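Local coordinates for protein bifunctional autolysin (Staphylococcus aureus subsp. aureus Mu50, PDB 6FXO) that probably hydrolyses the glycan strands of peptidoglycan as a family 73 N-acetylglucosaminidase, contributing to turnover of the staphylococcal cell wall, at residues K77-L82 with L88-A93; A93-A98 with Y108-A113; Q19-L24 with M198-A203. All blocks are in the same frame, centred on the assembly; numbering follows the deposited sequence.

Interaction 1 of 3, residues K77-L82 with L88-A93; sequences KINQFL and LENQGA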
loop_
_atom_site.group_PDB
_atom_site.type_symbol
_atom_site.label_atom_id
_atom_site.label_comp_id
_atom_site.label_asym_id
_atom_site.label_seq_id
_atom_site.Cartn_x
_atom_site.Cartn_y
_atom_site.Cartn_z
ATOM N N LYS A 77 -12.279 -16.390 -2.842
ATOM C CA LYS A 77 -12.773 -15.065 -2.530
ATOM C C LYS A 77 -12.053 -14.046 -3.342
ATOM O O LYS A 77 -12.648 -13.035 -3.746
ATOM C CB LYS A 77 -12.625 -14.771 -1.009
ATOM C CG LYS A 77 -13.920 -14.922 -0.189
ATOM C CD LYS A 77 -13.708 -14.690 1.318
ATOM C CE LYS A 77 -14.900 -14.050 1.979
ATOM N NZ LYS A 77 -16.001 -14.896 2.471
ATOM N N ILE A 78 -10.763 -14.332 -3.627
ATOM C CA ILE A 78 -10.028 -13.381 -4.410
ATOM C C ILE A 78 -10.532 -13.377 -5.822
ATOM O O ILE A 78 -10.802 -12.308 -6.357
ATOM C CB ILE A 78 -8.502 -13.626 -4.310
ATOM C CG1 ILE A 78 -7.913 -12.983 -3.044
ATOM C CG2 ILE A 78 -7.814 -13.027 -5.496
ATOM C CD1 ILE A 78 -8.648 -13.216 -1.745
ATOM N N ASN A 79 -10.684 -14.558 -6.424
ATOM C CA ASN A 79 -11.183 -14.540 -7.794
ATOM C C ASN A 79 -12.563 -13.954 -7.889
ATOM O O ASN A 79 -12.877 -13.333 -8.901
ATOM C CB ASN A 79 -11.176 -15.899 -8.440
ATOM C CG ASN A 79 -9.789 -16.411 -8.602
ATOM O OD1 ASN A 79 -9.001 -15.869 -9.373
ATOM N ND2 ASN A 79 -9.407 -17.454 -7.924
ATOM N N GLN A 80 -13.400 -14.112 -6.847
ATOM C CA GLN A 80 -14.708 -13.509 -7.017
ATOM C C GLN A 80 -14.548 -11.998 -7.190
ATOM O O GLN A 80 -15.373 -11.368 -7.843
ATOM C CB GLN A 80 -15.652 -13.846 -5.851
ATOM C CG GLN A 80 -16.928 -14.548 -6.312
ATOM N N PHE A 81 -13.474 -11.424 -6.607
ATOM C CA PHE A 81 -13.226 -9.996 -6.712
ATOM C C PHE A 81 -12.471 -9.558 -7.987
ATOM O O PHE A 81 -12.787 -8.504 -8.530
ATOM C CB PHE A 81 -12.513 -9.482 -5.437
ATOM C CG PHE A 81 -11.827 -8.134 -5.527
ATOM C CD1 PHE A 81 -12.564 -6.955 -5.513
ATOM C CD2 PHE A 81 -10.452 -8.043 -5.612
ATOM C CE1 PHE A 81 -11.932 -5.726 -5.588
ATOM C CE2 PHE A 81 -9.825 -6.806 -5.683
ATOM C CZ PHE A 81 -10.569 -5.658 -5.672
ATOM N N LEU A 82 -11.507 -10.397 -8.466
ATOM C CA LEU A 82 -10.693 -10.185 -9.621
ATOM C C LEU A 82 -11.535 -10.452 -10.848
ATOM O O LEU A 82 -11.078 -10.180 -11.954
ATOM C CB LEU A 82 -9.452 -11.128 -9.574
ATOM C CG LEU A 82 -8.285 -10.767 -8.593
ATOM C CD1 LEU A 82 -7.187 -11.864 -8.581
ATOM C CD2 LEU A 82 -7.631 -9.391 -8.977
ATOM N N LEU A 88 -5.641 -10.933 -15.170
ATOM C CA LEU A 88 -5.773 -10.901 -13.687
ATOM C C LEU A 88 -7.159 -11.341 -13.217
ATOM O O LEU A 88 -7.343 -11.519 -12.016
ATOM C CB LEU A 88 -5.635 -9.465 -13.113
ATOM C CG LEU A 88 -4.380 -8.991 -12.402
ATOM C CD1 LEU A 88 -3.178 -8.980 -13.327
ATOM C CD2 LEU A 88 -4.630 -7.524 -11.937
ATOM N N GLU A 89 -8.122 -11.521 -14.153
ATOM C CA GLU A 89 -9.476 -11.926 -13.867
ATOM C C GLU A 89 -9.419 -13.066 -12.886
ATOM O O GLU A 89 -10.097 -13.041 -11.863
ATOM C CB GLU A 89 -10.117 -12.378 -15.199
ATOM C CG GLU A 89 -11.598 -12.107 -15.376
ATOM C CD GLU A 89 -12.417 -13.372 -15.616
ATOM O OE1 GLU A 89 -12.607 -13.732 -16.796
ATOM O OE2 GLU A 89 -12.859 -13.990 -14.628
ATOM N N ASN A 90 -8.590 -14.050 -13.169
ATOM C CA ASN A 90 -8.491 -15.157 -12.245
ATOM C C ASN A 90 -7.161 -14.969 -11.568
ATOM O O ASN A 90 -6.693 -13.846 -11.475
ATOM C CB ASN A 90 -8.635 -16.520 -12.952
ATOM C CG ASN A 90 -9.838 -17.270 -12.422
ATOM O OD1 ASN A 90 -10.965 -17.024 -12.859
ATOM N ND2 ASN A 90 -9.702 -18.199 -11.479
ATOM N N GLN A 91 -6.537 -16.049 -11.155
ATOM C CA GLN A 91 -5.247 -16.078 -10.478
ATOM C C GLN A 91 -5.097 -15.463 -9.124
ATOM O O GLN A 91 -4.101 -14.813 -8.830
ATOM C CB GLN A 91 -4.060 -15.632 -11.401
ATOM C CG GLN A 91 -4.207 -14.412 -12.325
ATOM C CD GLN A 91 -4.632 -14.780 -13.737
ATOM O OE1 GLN A 91 -5.818 -14.796 -14.076
ATOM N NE2 GLN A 91 -3.663 -15.100 -14.575
ATOM N N GLY A 92 -6.087 -15.674 -8.268
ATOM C CA GLY A 92 -5.965 -15.113 -6.939
ATOM C C GLY A 92 -4.992 -16.067 -6.272
ATOM O O GLY A 92 -4.439 -15.810 -5.209
ATOM N N ALA A 93 -4.802 -17.197 -6.952
ATOM C CA ALA A 93 -3.947 -18.267 -6.569
ATOM C C ALA A 93 -2.568 -17.829 -6.833
ATOM O O ALA A 93 -1.690 -18.051 -6.007
ATOM C CB ALA A 93 -4.266 -19.482 -7.417
#
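The backbone N of Gly92 donates to OD1 of Asn79 at 3.1 Å, in the only hydrogen bond between 77-82 and 88-93. It is bent, with an N-H...O angle of 139°, and the donor approaches from above the plane of the Asn79 carbonyl. The bond illustrates how one helix can serve the start of the next: Gln91 occupies the N-cap position of helix 92-102, so Gly92 opens its first turn, where amides lack a carbonyl of their own helix, and Asn79 lends one. A chi1 of -65°, which sets CG opposite the carbonyl carbon, directs this amide across the gap. There it stacks on the amide of Asn90, the planes 26° apart and ND2 of Asn90 lying 3.4 Å from CG of Asn79.

One turn on, Leu82 fills the space between the backbones. Its CB lies 3.3 Å from the carbonyl O of Leu88, while CD1 reaches CA of Gly92 at 3.8 Å. The carbonyl O of Leu82, at the end of its helix, receives a CA-H...O contact from CA of Glu89 at 3.0 Å. The result is a corner where two consecutive helices meet across a connecting loop. Helix 106-116 backs it where Ile110 meets Ile78 and Phe81; helix 172-180 lies against Leu88 and Gln91, and helix 216-231 touches Phe81.

Interaction 2 of 3, residues A93-A98 with Y108-A113; sequences AAFNKA and YLISHA
Phe95 carries most of this contact, its ring meeting helix 106-116 by one face and by its edge. CG1 of Ile110 lies over one ring face as a CH-pi partner, 3.8 Å from the centroid of the Phe95 ring and 17° off its normal. At the ring edge, near its plane, CB of Ala113 meets CZ of Phe95 at 3.4 Å. Leu109 then links Phe95 to the next turn: its CG stands opposite the backbone N (chi1 -151°), and the CD2 branch enters the interface, 3.4 Å from CB of Ala98 and 4.0 Å from CD1 of Phe95. The side-chain packing is apolar, and every residue that touches is buried.

By contrast, the side chains that turn away from the partner helix are polar: Asn96, the exposed Lys97 and the partly exposed Ser111, whose OG bonds to the carbonyl of Val107. With the local axes 10.3 Å apart at closest approach and running at 122° to each other, the Phe95 ring spans the distance between the helices, with Ala98 and Ala113 flanking it. Around it, helix 172-180 covers Phe95 and Ala98 through Ile176 and Ala180, while helix 75-82 adds Leu82 against Phe95 and Phe81 against Ile110.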
loop_
_atom_site.group_PDB
_atom_site.type_symbol
_atom_site.label_atom_id
_atom_site.label_comp_id
_atom_site.label_asym_id
_atom_site.label_seq_id
_atom_site.Cartn_x
_atom_site.Cartn_y
_atom_site.Cartn_z
ATOM N N ALA A 93 -4.802 -17.197 -6.952
ATOM C CA ALA A 93 -3.947 -18.267 -6.569
ATOM C C ALA A 93 -2.568 -17.829 -6.833
ATOM O O ALA A 93 -1.690 -18.051 -6.007
ATOM C CB ALA A 93 -4.266 -19.482 -7.417
ATOM N N ALA A 94 -2.356 -17.214 -7.999
ATOM C CA ALA A 94 -0.994 -16.777 -8.261
ATOM C C ALA A 94 -0.671 -15.711 -7.237
ATOM O O ALA A 94 0.474 -15.565 -6.800
ATOM C CB ALA A 94 -0.886 -16.207 -9.661
ATOM N N PHE A 95 -1.706 -14.969 -6.846
ATOM C CA PHE A 95 -1.529 -13.920 -5.868
ATOM C C PHE A 95 -1.325 -14.429 -4.472
ATOM O O PHE A 95 -0.481 -13.896 -3.762
ATOM C CB PHE A 95 -2.699 -12.895 -5.873
ATOM C CG PHE A 95 -2.547 -11.697 -6.792
ATOM C CD1 PHE A 95 -1.640 -10.678 -6.505
ATOM C CD2 PHE A 95 -3.288 -11.601 -7.955
ATOM C CE1 PHE A 95 -1.468 -9.612 -7.372
ATOM C CE2 PHE A 95 -3.123 -10.524 -8.816
ATOM C CZ PHE A 95 -2.216 -9.543 -8.521
ATOM N N ASN A 96 -2.068 -15.498 -4.066
ATOM C CA ASN A 96 -1.846 -15.949 -2.710
ATOM C C ASN A 96 -0.440 -16.449 -2.608
ATOM O O ASN A 96 0.237 -16.375 -1.577
ATOM C CB ASN A 96 -2.854 -17.033 -2.386
ATOM C CG ASN A 96 -3.092 -17.183 -0.916
ATOM O OD1 ASN A 96 -2.477 -18.070 -0.313
ATOM N ND2 ASN A 96 -3.949 -16.345 -0.265
ATOM N N LYS A 97 0.006 -16.905 -3.718
ATOM C CA LYS A 97 1.351 -17.450 -3.857
ATOM C C LYS A 97 2.373 -16.365 -3.691
ATOM O O LYS A 97 3.327 -16.568 -2.942
ATOM C CB LYS A 97 1.529 -18.141 -5.226
ATOM C CG LYS A 97 2.552 -19.285 -5.249
ATOM C CD LYS A 97 3.270 -19.399 -6.614
ATOM C CE LYS A 97 4.233 -20.572 -6.699
ATOM N NZ LYS A 97 5.064 -20.567 -7.949
ATOM N N ALA A 98 2.197 -15.197 -4.377
ATOM C CA ALA A 98 3.195 -14.205 -4.180
ATOM C C ALA A 98 3.130 -13.749 -2.760
ATOM O O ALA A 98 4.170 -13.404 -2.186
ATOM C CB ALA A 98 2.958 -13.049 -5.126
ATOM N N TYR A 108 -2.502 -5.702 -0.223
ATOM C CA TYR A 108 -1.532 -4.719 -0.577
ATOM C C TYR A 108 -0.930 -5.055 -1.887
ATOM O O TYR A 108 -0.596 -4.145 -2.671
ATOM C CB TYR A 108 -0.448 -4.606 0.500
ATOM C CG TYR A 108 0.629 -3.567 0.236
ATOM C CD1 TYR A 108 0.415 -2.222 0.528
ATOM C CD2 TYR A 108 1.860 -3.933 -0.271
ATOM C CE1 TYR A 108 1.401 -1.284 0.322
ATOM C CE2 TYR A 108 2.862 -2.991 -0.480
ATOM C CZ TYR A 108 2.629 -1.665 -0.181
ATOM O OH TYR A 108 3.605 -0.712 -0.384
ATOM N N LEU A 109 -0.791 -6.379 -2.137
ATOM C CA LEU A 109 -0.207 -6.777 -3.403
ATOM C C LEU A 109 -1.171 -6.605 -4.576
ATOM O O LEU A 109 -0.738 -6.156 -5.637
ATOM C CB LEU A 109 0.223 -8.228 -3.325
ATOM C CG LEU A 109 1.375 -8.684 -4.160
ATOM C CD1 LEU A 109 2.658 -8.107 -3.610
ATOM C CD2 LEU A 109 1.449 -10.232 -4.063
ATOM N N ILE A 110 -2.494 -6.983 -4.374
ATOM C CA ILE A 110 -3.399 -6.856 -5.425
ATOM C C ILE A 110 -3.708 -5.367 -5.748
ATOM O O ILE A 110 -3.674 -5.019 -6.927
ATOM C CB ILE A 110 -4.684 -7.568 -4.968
ATOM C CG1 ILE A 110 -4.493 -9.076 -4.924
ATOM C CG2 ILE A 110 -5.972 -7.139 -5.824
ATOM C CD1 ILE A 110 -5.731 -9.681 -4.211
ATOM N N SER A 111 -3.956 -4.505 -4.720
ATOM C CA SER A 111 -4.248 -3.165 -5.084
ATOM C C SER A 111 -3.071 -2.619 -5.834
ATOM O O SER A 111 -3.273 -1.874 -6.774
ATOM C CB SER A 111 -4.633 -2.337 -3.859
ATOM O OG SER A 111 -3.577 -2.283 -2.944
ATOM N N HIS A 112 -1.874 -3.013 -5.456
ATOM C CA HIS A 112 -0.752 -2.491 -6.199
ATOM C C HIS A 112 -0.850 -3.025 -7.648
ATOM O O HIS A 112 -0.615 -2.263 -8.546
ATOM C CB HIS A 112 0.624 -2.892 -5.665
ATOM C CG HIS A 112 1.081 -1.927 -4.639
ATOM N ND1 HIS A 112 0.325 -1.681 -3.550
ATOM C CD2 HIS A 112 2.109 -1.049 -4.631
ATOM C CE1 HIS A 112 0.856 -0.662 -2.869
ATOM N NE2 HIS A 112 1.936 -0.262 -3.502
ATOM N N ALA A 113 -1.204 -4.347 -7.859
ATOM C CA ALA A 113 -1.292 -4.827 -9.239
ATOM C C ALA A 113 -2.396 -4.067 -10.098
ATOM O O ALA A 113 -2.216 -3.833 -11.259
ATOM C CB ALA A 113 -1.562 -6.300 -9.284
#

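Interaction 3 of 3, residues Q19-L24 with M198-A203; sequences QIQAGL and MRWNPA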
loop_
_atom_site.group_PDB
_atom_site.type_symbol
_atom_site.label_atom_id
_atom_site.label_comp_id
_atom_site.label_asym_id
_atom_site.label_seq_id
_atom_site.Cartn_x
_atom_site.Cartn_y
_atom_site.Cartn_z
ATOM N N GLN A 19 4.850 18.877 15.818
ATOM C CA GLN A 19 5.677 20.029 15.601
ATOM C C GLN A 19 6.920 19.532 14.888
ATOM O O GLN A 19 7.470 20.260 14.065
ATOM C CB GLN A 19 6.018 20.714 16.963
ATOM C CG GLN A 19 6.394 22.228 16.981
ATOM C CD GLN A 19 5.262 23.264 16.934
ATOM O OE1 GLN A 19 5.023 23.895 15.903
ATOM N NE2 GLN A 19 4.520 23.435 18.037
ATOM N N ILE A 20 7.359 18.261 15.182
ATOM C CA ILE A 20 8.548 17.781 14.483
ATOM C C ILE A 20 8.302 17.720 12.963
ATOM O O ILE A 20 9.222 17.982 12.183
ATOM C CB ILE A 20 8.991 16.396 15.040
ATOM C CG1 ILE A 20 9.404 16.513 16.516
ATOM C CG2 ILE A 20 10.132 15.825 14.205
ATOM C CD1 ILE A 20 9.572 15.170 17.221
ATOM N N GLN A 21 7.059 17.376 12.547
ATOM C CA GLN A 21 6.755 17.320 11.108
ATOM C C GLN A 21 6.837 18.653 10.439
ATOM O O GLN A 21 7.214 18.784 9.276
ATOM C CB GLN A 21 5.339 16.751 10.873
ATOM C CG GLN A 21 5.184 15.724 9.743
ATOM C CD GLN A 21 5.846 14.415 10.099
ATOM O OE1 GLN A 21 6.537 13.792 9.300
ATOM N NE2 GLN A 21 5.728 14.085 11.382
ATOM N N ALA A 22 6.423 19.648 11.179
ATOM C CA ALA A 22 6.444 21.021 10.713
ATOM C C ALA A 22 7.881 21.525 10.451
ATOM O O ALA A 22 8.027 22.388 9.577
ATOM C CB ALA A 22 5.739 21.926 11.715
ATOM N N GLY A 23 8.940 21.000 11.187
ATOM C CA GLY A 23 10.286 21.472 10.934
ATOM C C GLY A 23 10.997 20.781 9.790
ATOM O O GLY A 23 12.137 21.126 9.489
ATOM N N LEU A 24 10.335 19.804 9.134
ATOM C CA LEU A 24 11.007 19.122 8.037
ATOM C C LEU A 24 11.292 19.996 6.841
ATOM O O LEU A 24 10.463 20.828 6.470
ATOM C CB LEU A 24 10.228 17.879 7.599
ATOM C CG LEU A 24 9.672 17.030 8.730
ATOM C CD1 LEU A 24 9.012 15.802 8.156
ATOM C CD2 LEU A 24 10.774 16.636 9.695
ATOM N N MET A 198 4.651 4.421 7.107
ATOM C CA MET A 198 5.201 4.919 5.831
ATOM C C MET A 198 5.119 6.429 5.690
ATOM O O MET A 198 5.970 7.000 5.016
ATOM C CB MET A 198 4.599 4.255 4.582
ATOM C CG MET A 198 4.593 2.786 4.629
ATOM S SD MET A 198 3.728 2.103 3.219
ATOM C CE MET A 198 3.980 0.400 3.491
ATOM N N ARG A 199 4.126 7.029 6.337
ATOM C CA ARG A 199 3.926 8.446 6.296
ATOM C C ARG A 199 4.678 9.249 7.336
ATOM O O ARG A 199 5.380 10.179 6.944
ATOM C CB ARG A 199 2.417 8.844 6.382
ATOM C CG ARG A 199 2.141 10.411 6.356
ATOM C CD ARG A 199 2.692 11.099 5.052
ATOM N NE ARG A 199 2.541 12.543 5.071
ATOM C CZ ARG A 199 3.197 13.379 5.853
ATOM N NH1 ARG A 199 4.106 12.911 6.720
ATOM N NH2 ARG A 199 2.943 14.676 5.797
ATOM N N TRP A 200 4.478 8.903 8.639
ATOM C CA TRP A 200 5.090 9.529 9.795
ATOM C C TRP A 200 6.365 8.879 10.366
ATOM O O TRP A 200 7.086 9.529 11.124
ATOM C CB TRP A 200 3.983 9.631 10.841
ATOM C CG TRP A 200 2.685 10.055 10.210
ATOM C CD1 TRP A 200 1.624 9.266 9.900
ATOM C CD2 TRP A 200 2.357 11.369 9.749
ATOM N NE1 TRP A 200 0.649 10.013 9.268
ATOM C CE2 TRP A 200 1.072 11.304 9.170
ATOM C CE3 TRP A 200 3.024 12.594 9.771
ATOM C CZ2 TRP A 200 0.442 12.418 8.615
ATOM C CZ3 TRP A 200 2.398 13.699 9.221
ATOM C CH2 TRP A 200 1.123 13.604 8.654
ATOM N N ASN A 201 6.636 7.604 10.006
ATOM C CA ASN A 201 7.808 6.902 10.492
ATOM C C ASN A 201 7.994 7.051 12.000
ATOM O O ASN A 201 8.977 7.661 12.370
ATOM C CB ASN A 201 9.061 7.442 9.816
ATOM C CG ASN A 201 10.232 6.502 9.878
ATOM O OD1 ASN A 201 10.637 6.065 10.961
ATOM N ND2 ASN A 201 10.890 6.213 8.777
ATOM N N PRO A 202 7.132 6.508 12.885
ATOM C CA PRO A 202 7.443 6.726 14.297
ATOM C C PRO A 202 8.882 6.252 14.780
ATOM O O PRO A 202 9.348 6.909 15.705
ATOM C CB PRO A 202 6.271 6.050 15.022
ATOM C CG PRO A 202 5.103 6.117 13.991
ATOM C CD PRO A 202 5.767 5.971 12.663
ATOM N N ALA A 203 9.584 5.176 14.270
ATOM C CA ALA A 203 10.901 4.886 14.843
ATOM C C ALA A 203 11.896 6.044 14.590
ATOM O O ALA A 203 12.726 6.336 15.453
ATOM C CB ALA A 203 11.452 3.587 14.270
#
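Gln21 meets Trp200 at the edge of the indole, where the C-terminal part of helix 14-22 packs against the end of helix 195-200. CD of Gln21 lies 3.4 Å from CE3 of Trp200, and CG of Gln21 lies near the ring plane, 3.5 Å from CZ3 of Trp200. A bend at chi2 (70°) carries the amide across the six-membered rim, and its plane stands 89° from that of the ring. Its oxygen also faces the edge of the Arg199 guanidinium, but at 3.7 Å between OE1 of Gln21 and NH1 of Arg199 the pair is too long for a hydrogen bond.

The second shell fixes these groups. CH2 of Trp200 lies 3.4 Å above the guanidinium plane of Arg199, over the centre of that group, and Arg199 NE is anchored on the carbonyl of Asp213. Gln209 donates through NE2 to OE1 of Gln21 and, weakly, to the carbonyl of Trp200, joining both sides. Val45 and Met49 of helix 42-49 pack on Gln21, and Met49 also touches Trp200.

Direct contact is thus van der Waals in kind. The polar needs of the buried ends are met from outside the two segments, by Gln209 and Asp213, while the nearby positive charge of Arg199 would probably favour the amide oxygen electrostatically.

How the interactions relate
From the N terminus, the chain passes strand 4-9 and enters helix 14-22, where interaction 3 begins; that contact closes only when the chain reaches helix 195-200, so it spans a loop of 173 residues. Both other contacts fall within this span, in series. Interaction 1 closes the loop between helices 75-82 and 92-102, and interaction 2, sharing Ala93, then pins helix 92-102 to helix 106-116. The two touch, as where Leu88 meets Phe95, so the three helices pack together. Interaction 3 lies across the chain's centre, about 30 Å from interaction 2 between centres, yet their segments touch through Tyr108 and Met198; it joins helix 14-22 to helix 195-200.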